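Local coordinates for hypothetical protein, similar to alpha-acetolactate decarboxylase (Staphylococcus aureus subsp. aureus, PDB 1XV2), which is of unknown function but probably acts as a zinc-dependent alpha-acetolactate decarboxylase, converting acetolactate to acetoin with release of carbon dioxide, at residues A[8-13]-A[76-81]; A[80-85]-A[201-206]; A[89-94]-A[195-200]; A[110-115]-A[162-167]; A[119-124]-A[156-161]. One frame throughout, in Å; residues are numbered along the deposited sequence.

Interaction 1 of 5, residues A[8-13]-A[76-81]; sequences LYQHGT and YASITN
Strands 8-11 and 77-80 run antiparallel, their axes 4.7 Å apart at closest and their directions 158° apart. Tyr9 with Ile79 and His11 with Ala77 are the hydrogen-bonded pairs, and Gln10 with Ser78 is the non-hydrogen-bonded pair between them. Four backbone bonds of ordinary length close the two hydrogen-bonded pairs, among them Ile79 N to Tyr9 O at 2.8 Å. On the face that carries Gln10 and Ser78, the side-chain amide oxygen OE1 of Gln10 reaches across to the partner strand. An extended chain with CG anti to the backbone N (chi1 -175°) takes OE1 to Ser78 OG, which donates to it at 3.0 Å, slightly out of the amide's carbonyl plane. Tyr76 OH also lies 2.8 Å from Gln10 OE1, at most a weak bond. NE2 of the same amide is held outside the pair by Val170 O and Gln210 OE1, so both ends of this buried group have partners and its rotation is fixed. The Tyr76 ring stands at 72° to the amide plane and meets Gln10 CD with its edge, while Thr13 C lies over one face near the rim. On the other face of the sheet Tyr9 packs obliquely on Ile79, CD2 4.0 Å from CG2, and its ring stacks on His34; His11 turns to Thr25 and His211. Leu8 and Gln10 also bond through their backbones to strand 207-211. The pairing joins two inner strands of a seven-stranded mixed beta-sheet, toward its 207-211 side, with the Tyr76 side chain about 7 Å from the bound zinc.

Interaction 2 of 5, residues A[80-85]-A[201-206]; sequences TNFKAS and EIQNFE
Ser85 N donates to Ile202 O at 2.8 Å, nearly in line with the carbonyl, and Ser85 OG adds a longer bond of 3.2 Å to the same oxygen from 44° above the carbonyl plane. Two donors of one residue thus hold the loop 80-85 to the strand 201-204. The close packing lies further back along the loop. Phe82, with CG anti to the backbone N (chi1 -163°), brings the edge of its ring to Glu201, CZ 3.6 Å from CB, with ring and carboxylate planes 84° apart. The neighbouring CE1 of Phe82 lies 3.7 Å from Gln203 CB. Deeper still, Thr80 OG1 sits at the edge of the Phe205 ring, 3.1 Å from CE1, while that hydroxyl bonds to Val7 O; Phe161 packs against both residues. The outer side is looser: Ala84 CB rests 3.8 Å from Glu201 OE2, and Lys83 is exposed, its folded chain making a weak bond from NZ back to Ala84 O. The chemistry changes from aromatic and aliphatic packing inside to polar contact at the surface, consistent with a loop held at one end by ring packing and at the other by the doubly gripped carbonyl of Ile202.

Interaction 3 of 5, residues A[89-94]-A[195-200]; sequences PLQQLS and VDDVVV
Gln91 NE2 donates to Asp197 OD2 at 2.6 Å, the shortest polar bond of the contact. The two side chains lie alongside each other and point the same way, on the face shared with Pro89 and Val199. The oxygen lies within the amide plane of Gln91, but the amide comes to the carboxylate from above, 56° out of its plane, the two groups being turned by 84°. Beneath them the backbones pair as antiparallel strands, Leu90 with Val198, where Val198 N meets Leu90 O at 3.0 Å. The ladder is then interrupted: Gln92 and Leu93 both face Val195 in a G1 beta bulge, with Gln92 N bonded instead to Asp196 O at 2.9 Å. Beyond it Val195 N reaches Leu93 O. At this corner the side chains of Gln92 and Asp196 also run side by side, and the Gln92 OE1 end is taken by Lys122. The opposite face is apolar. Leu90, its CG beside the backbone N (chi1 -70°), crosses Val200 with CD1 3.6 Å from CG2, and Leu93 CB lies 3.8 Å from Val195 CG2; helix 95-105 packs on this face through Val98. The outer face mixes the Gln91-Asp197 pair with exposed Pro89 and Val199, while the face under the helix is aliphatic, and the nearby Gln91 amide would probably stabilise the negative charge of the exposed Asp197 carboxylate.

Interaction 4 of 5, residues A[110-115]-A[162-167]; sequences NLFSAV and FTPELF
With CG beside the backbone N and anti to the carbonyl carbon (chi1 -84°), the ring of Phe112 swings over the turn that follows strand 154-163, and a like torsion at Phe167 (chi1 -76°) turns that ring to receive it. The two form an edge-to-face pair: the edge of Phe112 points to the face of Phe167, centroids 5.0 Å apart and planes at 61°, with CZ 3.6 Å from Phe167 CG. Pro164 closes one face of Phe112 from a crossing direction, its CD 3.6 Å from the ring centroid and almost on the normal, a CH-pi contact. Thr163 lies alongside, CG2 3.5 Å from Phe112 CE1. These groups sit where strand 113-118 begins and strand 154-163 runs out, neighbours in the branched antiparallel sheet; Ser113 and Phe162 are their hydrogen-bonded pair here, Phe162 N to Ser113 O at 2.8 Å, and Ser113 N returns a bond to Phe162 O. Past Pro164 the chain makes a 3-10 turn, with Phe167 N bonded to Pro164 O, which presents the Phe167 ring to Phe112. On the side of the sheet carrying Ser113, Phe162 CB approaches Ser113 OG to 3.1 Å, and Leu111 O lies in the plane of the Phe162 ring at its edge. Phe208 stacks on Phe112, while Asn110 ND2 bonds to Ala222 O of the second subunit and Leu111 packs on Phe212 of that second subunit.

Interaction 5 of 5, residues A[119-124]-A[156-161]; sequences GTFKHM and GAIVGF
The curled antiparallel sheet of this protein turns a corner where strand 113-118 gives way to 120-127, and here Gly119 pairs with Gly156 of the long strand 154-163. The two glycines form a hydrogen-bonded antiparallel pair: Gly156 N donates to Gly119 O at 3.1 Å, and Gly119 N faces Gly156 O in return, though the place of that oxygen is less sure. Backbone angles at Gly119 would jam a side chain against the preceding carbonyl, so glycine suits the bend. The two segments run on in opposite directions from this pair, 119-124 continuing beside Ile154 and Asp153, to which Phe121 and Lys122 bond through their backbones, and the side chains of Phe121 and Met124 reach back to Ile158. Ile158 CD1 is the common point of contact: Phe121 CE1 lies 3.6 Å from it and the CE methyl of Met124, a selenomethionine, 3.7 Å. The Phe121 ring and Ile158 meet at an angle, whereas the Met124 chain runs antiparallel alongside that of Ile158. Met124 gets there by folding: CG leaves anti to the backbone N (chi1 -179°), and two bends at chi2 and chi3 carry CE back over one face of the Phe121 ring, 3.6 Å above its plane and toward the rim. Further rings and aliphatic groups enclose the cluster: Phe179 meets Phe121 with planes nearly perpendicular and touches Met124 and Ile158, Ile177 packs on Ile158, and Phe193 and Val195 on Phe121. A glycine pair at a corner, with apolar side chains packed inside the bend, fits the curled antiparallel sheet of this fold.

Interactions 1, 4 and 5 are buried, whereas 2 and 3 reach the surface. Interaction 1 belongs to the mixed sheet near the zinc and joins strands through backbone bonds and a buried amide; interactions 3, 4 and 5 lie in the curled sheet, and interaction 2 leads from the mixed sheet into it. Interactions 2 and 3 share strand 198-204, and 4 and 5 share strand 154-163. Chemistry follows position: aromatic packing in 4, an aliphatic and aromatic cluster in 5, an amide-carboxylate pair outside in 3, and in 2 ring packing inside with a doubly bonded carbonyl at the rim. Phe161 packs on Leu8 and Thr80, tying the sheets together. Interactions 1, 2 and 4 also touch the second subunit.

Interaction 1 of 5, residues A[8-13]-A[76-81]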
# COMPACT_ATOMS: atom_id res chain seq x y z
N LEU A 8 4.98 5.80 8.15
CA LEU A 8 5.75 6.10 6.95
C LEU A 8 4.78 6.72 5.97
O LEU A 8 3.76 6.13 5.63
CB LEU A 8 6.34 4.81 6.36
CG LEU A 8 6.96 4.96 4.96
CD1 LEU A 8 7.97 6.09 4.97
CD2 LEU A 8 7.63 3.65 4.56
N TYR A 9 5.09 7.93 5.51
CA TYR A 9 4.23 8.63 4.57
C TYR A 9 4.76 8.56 3.15
O TYR A 9 5.94 8.82 2.90
CB TYR A 9 4.10 10.10 4.97
CG TYR A 9 3.19 10.91 4.06
CD1 TYR A 9 1.81 10.92 4.26
CD2 TYR A 9 3.72 11.68 3.02
CE1 TYR A 9 0.97 11.69 3.45
CE2 TYR A 9 2.89 12.44 2.20
CZ TYR A 9 1.52 12.44 2.42
OH TYR A 9 0.70 13.22 1.63
N GLN A 10 3.90 8.21 2.21
CA GLN A 10 4.31 8.14 0.82
C GLN A 10 3.33 8.86 -0.09
O GLN A 10 2.11 8.67 0.01
CB GLN A 10 4.48 6.68 0.38
CG GLN A 10 5.04 6.52 -1.03
CD GLN A 10 5.55 5.11 -1.32
OE1 GLN A 10 6.68 4.76 -0.97
NE2 GLN A 10 4.72 4.30 -1.96
N HIS A 11 3.86 9.71 -0.95
CA HIS A 11 3.03 10.44 -1.90
C HIS A 11 3.31 9.82 -3.26
O HIS A 11 4.44 9.87 -3.75
CB HIS A 11 3.40 11.93 -1.93
CG HIS A 11 2.68 12.70 -2.99
ND1 HIS A 11 1.36 13.05 -2.89
CD2 HIS A 11 3.09 13.11 -4.22
CE1 HIS A 11 0.98 13.66 -4.00
NE2 HIS A 11 2.01 13.70 -4.82
N GLY A 12 2.28 9.24 -3.87
CA GLY A 12 2.46 8.60 -5.15
C GLY A 12 3.15 7.28 -4.91
O GLY A 12 3.41 6.91 -3.76
N THR A 13 3.46 6.55 -5.98
CA THR A 13 4.12 5.25 -5.85
C THR A 13 5.26 5.08 -6.85
O THR A 13 5.35 5.81 -7.84
CB THR A 13 3.11 4.11 -6.06
OG1 THR A 13 2.57 4.17 -7.38
CG2 THR A 13 1.96 4.21 -5.06
N TYR A 76 6.74 11.74 -6.73
CA TYR A 76 6.88 10.59 -5.84
C TYR A 76 7.82 10.90 -4.68
O TYR A 76 8.95 11.34 -4.89
CB TYR A 76 7.42 9.38 -6.61
CG TYR A 76 7.63 8.15 -5.75
CD1 TYR A 76 6.65 7.72 -4.86
CD2 TYR A 76 8.81 7.41 -5.83
CE1 TYR A 76 6.83 6.59 -4.07
CE2 TYR A 76 9.00 6.27 -5.04
CZ TYR A 76 8.01 5.87 -4.16
OH TYR A 76 8.19 4.75 -3.38
N ALA A 77 7.35 10.66 -3.46
CA ALA A 77 8.15 10.94 -2.28
C ALA A 77 7.80 10.04 -1.10
O ALA A 77 6.65 9.63 -0.95
CB ALA A 77 7.98 12.40 -1.87
N SER A 78 8.79 9.75 -0.27
CA SER A 78 8.61 8.94 0.93
C SER A 78 9.26 9.72 2.06
O SER A 78 10.40 10.16 1.94
CB SER A 78 9.31 7.58 0.78
OG SER A 78 8.78 6.86 -0.32
N ILE A 79 8.53 9.91 3.17
CA ILE A 79 9.08 10.68 4.28
C ILE A 79 8.55 10.21 5.64
O ILE A 79 7.52 9.55 5.73
CB ILE A 79 8.76 12.18 4.11
CG1 ILE A 79 9.75 13.02 4.90
CG2 ILE A 79 7.33 12.46 4.57
CD1 ILE A 79 9.66 14.51 4.61
N THR A 80 9.27 10.56 6.70
CA THR A 80 8.86 10.17 8.04
C THR A 80 9.46 11.06 9.11
O THR A 80 10.46 11.74 8.88
CB THR A 80 9.30 8.72 8.34
OG1 THR A 80 8.75 8.31 9.60
CG2 THR A 80 10.82 8.63 8.42
N ASN A 81 8.81 11.08 10.27
CA ASN A 81 9.30 11.82 11.42
C ASN A 81 10.19 10.78 12.07
O ASN A 81 9.73 9.97 12.88
CB ASN A 81 8.16 12.19 12.37
CG ASN A 81 7.23 13.24 11.80
OD1 ASN A 81 7.68 14.31 11.39
ND2 ASN A 81 5.94 12.93 11.76

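Interaction 2 of 5, residues A[80-85]-A[201-206]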
# COMPACT_ATOMS: atom_id res chain seq x y z
N THR A 80 9.27 10.56 6.70
CA THR A 80 8.86 10.17 8.04
C THR A 80 9.46 11.06 9.11
O THR A 80 10.46 11.74 8.88
CB THR A 80 9.30 8.72 8.34
OG1 THR A 80 8.75 8.31 9.60
CG2 THR A 80 10.82 8.63 8.42
N ASN A 81 8.81 11.08 10.27
CA ASN A 81 9.30 11.82 11.42
C ASN A 81 10.19 10.78 12.07
O ASN A 81 9.73 9.97 12.88
CB ASN A 81 8.16 12.19 12.37
CG ASN A 81 7.23 13.24 11.80
OD1 ASN A 81 7.68 14.31 11.39
ND2 ASN A 81 5.94 12.93 11.76
N PHE A 82 11.46 10.78 11.68
CA PHE A 82 12.41 9.80 12.18
C PHE A 82 12.61 9.74 13.68
O PHE A 82 13.08 10.69 14.30
CB PHE A 82 13.77 9.99 11.50
CG PHE A 82 14.68 8.80 11.63
CD1 PHE A 82 14.30 7.57 11.09
CD2 PHE A 82 15.90 8.90 12.30
CE1 PHE A 82 15.12 6.46 11.22
CE2 PHE A 82 16.73 7.78 12.43
CZ PHE A 82 16.34 6.56 11.89
N LYS A 83 12.24 8.60 14.25
CA LYS A 83 12.37 8.33 15.67
C LYS A 83 13.06 6.96 15.76
O LYS A 83 12.40 5.92 15.74
CB LYS A 83 10.98 8.28 16.33
CG LYS A 83 10.97 7.80 17.77
CD LYS A 83 11.71 8.75 18.70
CE LYS A 83 11.77 8.18 20.11
NZ LYS A 83 12.52 6.89 20.14
N ALA A 84 14.39 6.98 15.84
CA ALA A 84 15.17 5.75 15.90
C ALA A 84 14.78 4.85 17.06
O ALA A 84 14.79 5.27 18.22
CB ALA A 84 16.66 6.09 15.99
N SER A 85 14.43 3.60 16.75
CA SER A 85 14.06 2.65 17.79
C SER A 85 15.26 1.76 18.11
O SER A 85 15.25 1.01 19.09
CB SER A 85 12.87 1.80 17.34
OG SER A 85 13.11 1.22 16.07
N GLU A 201 20.93 3.88 12.35
CA GLU A 201 19.70 4.09 13.11
C GLU A 201 18.54 3.49 12.31
O GLU A 201 18.43 3.71 11.11
CB GLU A 201 19.45 5.59 13.33
CG GLU A 201 20.41 6.22 14.32
CD GLU A 201 20.27 7.73 14.37
OE1 GLU A 201 20.63 8.39 13.37
OE2 GLU A 201 19.79 8.25 15.39
N ILE A 202 17.70 2.73 13.00
CA ILE A 202 16.56 2.10 12.35
C ILE A 202 15.25 2.47 13.05
O ILE A 202 15.23 2.74 14.25
CB ILE A 202 16.68 0.56 12.38
CG1 ILE A 202 17.99 0.12 11.74
CG2 ILE A 202 15.52 -0.07 11.63
CD1 ILE A 202 18.21 -1.38 11.77
N GLN A 203 14.17 2.49 12.27
CA GLN A 203 12.84 2.78 12.80
C GLN A 203 11.86 1.84 12.11
O GLN A 203 11.79 1.81 10.88
CB GLN A 203 12.45 4.23 12.52
CG GLN A 203 11.08 4.59 13.09
CD GLN A 203 10.65 6.01 12.77
OE1 GLN A 203 9.62 6.48 13.26
NE2 GLN A 203 11.42 6.69 11.93
N ASN A 204 11.13 1.07 12.90
CA ASN A 204 10.16 0.13 12.35
C ASN A 204 8.78 0.79 12.32
O ASN A 204 8.36 1.40 13.30
CB ASN A 204 10.13 -1.14 13.21
CG ASN A 204 11.51 -1.74 13.40
OD1 ASN A 204 12.13 -2.22 12.45
ND2 ASN A 204 12.01 -1.70 14.63
N PHE A 205 8.08 0.66 11.20
CA PHE A 205 6.77 1.27 11.03
C PHE A 205 5.58 0.35 11.28
O PHE A 205 5.57 -0.81 10.86
CB PHE A 205 6.65 1.89 9.63
CG PHE A 205 7.59 3.04 9.40
CD1 PHE A 205 7.49 4.21 10.15
CD2 PHE A 205 8.59 2.95 8.43
CE1 PHE A 205 8.38 5.27 9.96
CE2 PHE A 205 9.49 4.01 8.23
CZ PHE A 205 9.38 5.16 9.00
N GLU A 206 4.58 0.88 11.97
CA GLU A 206 3.37 0.15 12.29
C GLU A 206 2.29 0.56 11.30
O GLU A 206 1.36 -0.20 11.01
CB GLU A 206 2.92 0.49 13.72
CG GLU A 206 1.77 -0.36 14.25
CD GLU A 206 1.32 0.08 15.63
OE1 GLU A 206 2.20 0.40 16.46
OE2 GLU A 206 0.10 0.08 15.90

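Interaction 3 of 5, residues A[89-94]-A[195-200]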
# COMPACT_ATOMS: atom_id res chain seq x y z
N PRO A 89 26.69 0.76 15.71
CA PRO A 89 27.78 1.08 14.79
C PRO A 89 28.17 -0.03 13.82
O PRO A 89 27.79 -1.19 14.00
CB PRO A 89 28.92 1.45 15.73
CG PRO A 89 28.71 0.49 16.86
CD PRO A 89 27.21 0.53 17.08
N LEU A 90 28.93 0.35 12.79
CA LEU A 90 29.42 -0.58 11.79
C LEU A 90 30.71 -0.01 11.22
O LEU A 90 30.85 1.20 11.08
CB LEU A 90 28.41 -0.77 10.66
CG LEU A 90 27.12 -1.53 10.98
CD1 LEU A 90 26.27 -1.65 9.72
CD2 LEU A 90 27.45 -2.91 11.53
N GLN A 91 31.66 -0.89 10.90
CA GLN A 91 32.94 -0.45 10.36
C GLN A 91 33.47 -1.39 9.30
O GLN A 91 33.23 -2.60 9.35
CB GLN A 91 33.98 -0.34 11.48
CG GLN A 91 33.61 0.59 12.62
CD GLN A 91 34.65 0.57 13.72
OE1 GLN A 91 34.93 -0.48 14.31
NE2 GLN A 91 35.23 1.73 14.02
N GLN A 92 34.19 -0.83 8.33
CA GLN A 92 34.81 -1.60 7.25
C GLN A 92 33.92 -2.72 6.70
O GLN A 92 34.27 -3.89 6.81
CB GLN A 92 36.12 -2.21 7.75
CG GLN A 92 37.13 -1.20 8.26
CD GLN A 92 37.62 -0.27 7.17
OE1 GLN A 92 37.89 -0.70 6.05
NE2 GLN A 92 37.76 1.01 7.49
N LEU A 93 32.78 -2.35 6.11
CA LEU A 93 31.86 -3.33 5.55
C LEU A 93 31.29 -2.89 4.20
O LEU A 93 31.15 -1.70 3.92
CB LEU A 93 30.69 -3.58 6.51
CG LEU A 93 30.98 -4.20 7.88
CD1 LEU A 93 29.68 -4.36 8.64
CD2 LEU A 93 31.68 -5.55 7.71
N SER A 94 30.97 -3.88 3.37
CA SER A 94 30.41 -3.65 2.04
C SER A 94 28.93 -3.32 2.15
O SER A 94 28.33 -3.49 3.21
CB SER A 94 30.58 -4.90 1.19
OG SER A 94 29.85 -5.98 1.75
N VAL A 195 31.14 1.29 3.93
CA VAL A 195 31.30 2.08 5.14
C VAL A 195 32.68 1.96 5.76
O VAL A 195 33.30 0.89 5.73
CB VAL A 195 30.26 1.66 6.21
CG1 VAL A 195 28.85 1.92 5.70
CG2 VAL A 195 30.45 0.19 6.58
N ASP A 196 33.19 3.07 6.29
CA ASP A 196 34.48 3.06 6.96
C ASP A 196 34.13 2.98 8.43
O ASP A 196 34.42 1.99 9.10
CB ASP A 196 35.25 4.36 6.70
CG ASP A 196 36.63 4.36 7.33
OD1 ASP A 196 36.76 3.89 8.48
OD2 ASP A 196 37.59 4.82 6.69
N ASP A 197 33.48 4.03 8.92
CA ASP A 197 33.05 4.09 10.31
C ASP A 197 31.74 4.88 10.33
O ASP A 197 31.72 6.07 10.01
CB ASP A 197 34.09 4.80 11.17
CG ASP A 197 33.87 4.59 12.65
OD1 ASP A 197 32.73 4.81 13.13
OD2 ASP A 197 34.83 4.21 13.35
N VAL A 198 30.65 4.21 10.69
CA VAL A 198 29.34 4.85 10.72
C VAL A 198 28.47 4.37 11.87
O VAL A 198 28.81 3.43 12.59
CB VAL A 198 28.55 4.58 9.43
CG1 VAL A 198 29.31 5.12 8.23
CG2 VAL A 198 28.31 3.08 9.28
N VAL A 199 27.33 5.04 12.03
CA VAL A 199 26.35 4.69 13.04
C VAL A 199 25.06 4.43 12.27
O VAL A 199 24.70 5.21 11.38
CB VAL A 199 26.11 5.85 14.04
CG1 VAL A 199 24.96 5.49 14.99
CG2 VAL A 199 27.38 6.12 14.83
N VAL A 200 24.38 3.34 12.59
CA VAL A 200 23.14 3.00 11.91
C VAL A 200 21.93 3.15 12.83
O VAL A 200 21.92 2.62 13.95
CB VAL A 200 23.16 1.54 11.39
CG1 VAL A 200 21.85 1.22 10.68
CG2 VAL A 200 24.34 1.33 10.46

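Interaction 4 of 5, residues A[110-115]-A[162-167]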
# COMPACT_ATOMS: atom_id res chain seq x y z
N ASN A 110 8.90 -8.05 7.14
CA ASN A 110 7.52 -8.08 6.65
C ASN A 110 6.89 -6.71 6.92
O ASN A 110 5.70 -6.50 6.67
CB ASN A 110 6.72 -9.16 7.38
CG ASN A 110 7.26 -10.56 7.14
OD1 ASN A 110 7.46 -10.98 5.99
ND2 ASN A 110 7.49 -11.30 8.22
N LEU A 111 7.70 -5.78 7.42
CA LEU A 111 7.27 -4.43 7.73
C LEU A 111 8.12 -3.40 7.00
O LEU A 111 9.22 -3.71 6.53
CB LEU A 111 7.40 -4.15 9.23
CG LEU A 111 6.51 -4.90 10.21
CD1 LEU A 111 7.03 -4.67 11.62
CD2 LEU A 111 5.07 -4.42 10.07
N PHE A 112 7.60 -2.18 6.91
CA PHE A 112 8.34 -1.08 6.31
C PHE A 112 9.26 -0.61 7.43
O PHE A 112 8.94 -0.78 8.61
CB PHE A 112 7.38 0.06 5.95
CG PHE A 112 6.69 -0.11 4.62
CD1 PHE A 112 7.30 0.33 3.45
CD2 PHE A 112 5.42 -0.67 4.55
CE1 PHE A 112 6.65 0.22 2.23
CE2 PHE A 112 4.76 -0.78 3.33
CZ PHE A 112 5.38 -0.33 2.17
N SER A 113 10.39 -0.01 7.07
CA SER A 113 11.32 0.51 8.06
C SER A 113 12.14 1.63 7.45
O SER A 113 12.27 1.74 6.23
CB SER A 113 12.26 -0.60 8.56
OG SER A 113 13.01 -1.15 7.50
N ALA A 114 12.68 2.49 8.31
CA ALA A 114 13.50 3.60 7.85
C ALA A 114 14.90 3.42 8.40
O ALA A 114 15.09 2.87 9.48
CB ALA A 114 12.91 4.91 8.35
N VAL A 115 15.89 3.89 7.65
CA VAL A 115 17.27 3.77 8.09
C VAL A 115 18.03 5.07 7.91
O VAL A 115 17.72 5.88 7.03
CB VAL A 115 18.04 2.67 7.32
CG1 VAL A 115 17.35 1.34 7.50
CG2 VAL A 115 18.14 3.04 5.85
N PHE A 162 13.00 0.64 3.77
CA PHE A 162 12.95 -0.75 3.36
C PHE A 162 11.48 -1.06 3.12
O PHE A 162 10.63 -0.74 3.95
CB PHE A 162 13.48 -1.67 4.47
CG PHE A 162 13.38 -3.13 4.13
CD1 PHE A 162 14.33 -3.74 3.32
CD2 PHE A 162 12.31 -3.89 4.60
CE1 PHE A 162 14.22 -5.08 2.97
CE2 PHE A 162 12.19 -5.23 4.27
CZ PHE A 162 13.15 -5.83 3.45
N THR A 163 11.19 -1.66 1.97
CA THR A 163 9.83 -2.02 1.61
C THR A 163 9.71 -3.54 1.62
O THR A 163 10.51 -4.24 1.00
CB THR A 163 9.49 -1.50 0.20
OG1 THR A 163 9.62 -0.07 0.18
CG2 THR A 163 8.06 -1.89 -0.18
N PRO A 164 8.70 -4.08 2.33
CA PRO A 164 8.50 -5.53 2.40
C PRO A 164 8.01 -6.09 1.06
O PRO A 164 7.33 -5.39 0.31
CB PRO A 164 7.49 -5.69 3.53
CG PRO A 164 6.68 -4.44 3.42
CD PRO A 164 7.72 -3.37 3.17
N GLU A 165 8.37 -7.34 0.79
CA GLU A 165 8.02 -8.01 -0.47
C GLU A 165 6.65 -7.72 -1.07
O GLU A 165 6.56 -7.25 -2.20
CB GLU A 165 8.19 -9.52 -0.32
CG GLU A 165 8.32 -10.25 -1.65
CD GLU A 165 8.42 -11.77 -1.49
OE1 GLU A 165 9.16 -12.23 -0.60
OE2 GLU A 165 7.77 -12.49 -2.28
N LEU A 166 5.59 -8.00 -0.33
CA LEU A 166 4.23 -7.80 -0.83
C LEU A 166 3.97 -6.38 -1.33
O LEU A 166 3.07 -6.15 -2.13
CB LEU A 166 3.20 -8.15 0.25
CG LEU A 166 1.72 -8.02 -0.13
CD1 LEU A 166 1.41 -8.94 -1.30
CD2 LEU A 166 0.85 -8.36 1.07
N PHE A 167 4.76 -5.42 -0.86
CA PHE A 167 4.58 -4.04 -1.28
C PHE A 167 5.51 -3.60 -2.40
O PHE A 167 5.58 -2.42 -2.74
CB PHE A 167 4.72 -3.13 -0.06
CG PHE A 167 3.51 -3.14 0.83
CD1 PHE A 167 2.48 -2.23 0.63
CD2 PHE A 167 3.38 -4.09 1.84
CE1 PHE A 167 1.34 -2.25 1.43
CE2 PHE A 167 2.25 -4.12 2.64
CZ PHE A 167 1.22 -3.20 2.44

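Interaction 5 of 5, residues A[119-124]-A[156-161]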
# COMPACT_ATOMS: atom_id res chain seq x y z
N GLY A 119 28.30 8.85 8.91
CA GLY A 119 29.70 8.70 9.26
C GLY A 119 30.59 8.82 8.04
O GLY A 119 30.28 9.58 7.12
N THR A 120 31.69 8.08 8.02
CA THR A 120 32.61 8.11 6.90
C THR A 120 32.42 6.89 6.00
O THR A 120 32.18 5.78 6.47
CB THR A 120 34.07 8.15 7.38
OG1 THR A 120 34.32 7.04 8.25
CG2 THR A 120 34.35 9.45 8.12
N PHE A 121 32.52 7.10 4.69
CA PHE A 121 32.35 6.02 3.73
C PHE A 121 33.59 5.88 2.89
O PHE A 121 34.05 6.84 2.27
CB PHE A 121 31.15 6.31 2.82
CG PHE A 121 29.85 6.33 3.55
CD1 PHE A 121 29.11 5.15 3.72
CD2 PHE A 121 29.37 7.51 4.11
CE1 PHE A 121 27.91 5.16 4.43
CE2 PHE A 121 28.17 7.52 4.83
CZ PHE A 121 27.44 6.35 4.98
N LYS A 122 34.15 4.67 2.86
CA LYS A 122 35.35 4.40 2.08
C LYS A 122 35.02 4.58 0.61
O LYS A 122 35.83 5.09 -0.16
CB LYS A 122 35.84 2.97 2.32
CG LYS A 122 36.05 2.63 3.77
CD LYS A 122 36.71 1.27 3.93
CE LYS A 122 38.14 1.29 3.39
NZ LYS A 122 38.86 0.02 3.67
N HIS A 123 33.82 4.17 0.23
CA HIS A 123 33.38 4.27 -1.15
C HIS A 123 31.90 4.65 -1.21
O HIS A 123 31.09 4.18 -0.42
CB HIS A 123 33.61 2.93 -1.86
CG HIS A 123 33.13 2.90 -3.27
ND1 HIS A 123 33.57 3.78 -4.24
CD2 HIS A 123 32.25 2.07 -3.90
CE1 HIS A 123 32.99 3.50 -5.39
NE2 HIS A 123 32.19 2.47 -5.21
N MSE A 124 31.55 5.52 -2.16
CA MSE A 124 30.17 5.94 -2.34
C MSE A 124 29.92 6.03 -3.84
O MSE A 124 30.70 6.63 -4.57
CB MSE A 124 29.92 7.30 -1.66
CG MSE A 124 28.50 7.84 -1.77
SE MSE A 124 27.10 6.65 -1.14
CE MSE A 124 27.50 6.66 0.75
N GLY A 156 29.19 11.78 5.30
CA GLY A 156 27.84 12.20 4.99
C GLY A 156 26.81 11.28 5.62
O GLY A 156 27.11 10.55 6.56
N ALA A 157 25.60 11.32 5.09
CA ALA A 157 24.53 10.49 5.62
C ALA A 157 23.69 9.85 4.54
O ALA A 157 23.40 10.47 3.51
CB ALA A 157 23.63 11.33 6.54
N ILE A 158 23.33 8.60 4.77
CA ILE A 158 22.48 7.86 3.86
C ILE A 158 21.13 7.75 4.56
O ILE A 158 21.08 7.45 5.75
CB ILE A 158 22.97 6.41 3.63
CG1 ILE A 158 24.26 6.39 2.81
CG2 ILE A 158 21.87 5.60 2.94
CD1 ILE A 158 24.80 4.99 2.56
N VAL A 159 20.06 8.02 3.84
CA VAL A 159 18.72 7.90 4.41
C VAL A 159 17.90 7.13 3.40
O VAL A 159 18.12 7.24 2.19
CB VAL A 159 18.07 9.29 4.67
CG1 VAL A 159 18.93 10.09 5.64
CG2 VAL A 159 17.86 10.04 3.37
N GLY A 160 16.95 6.34 3.88
CA GLY A 160 16.12 5.57 2.99
C GLY A 160 15.09 4.74 3.70
O GLY A 160 14.87 4.90 4.90
N PHE A 161 14.47 3.83 2.96
CA PHE A 161 13.43 2.98 3.52
C PHE A 161 13.51 1.57 2.98
O PHE A 161 14.00 1.33 1.88
CB PHE A 161 12.06 3.55 3.17
CG PHE A 161 11.85 4.95 3.64
CD1 PHE A 161 11.55 5.21 4.97
CD2 PHE A 161 11.97 6.02 2.76
CE1 PHE A 161 11.37 6.52 5.42
CE2 PHE A 161 11.79 7.33 3.19
CZ PHE A 161 11.49 7.58 4.53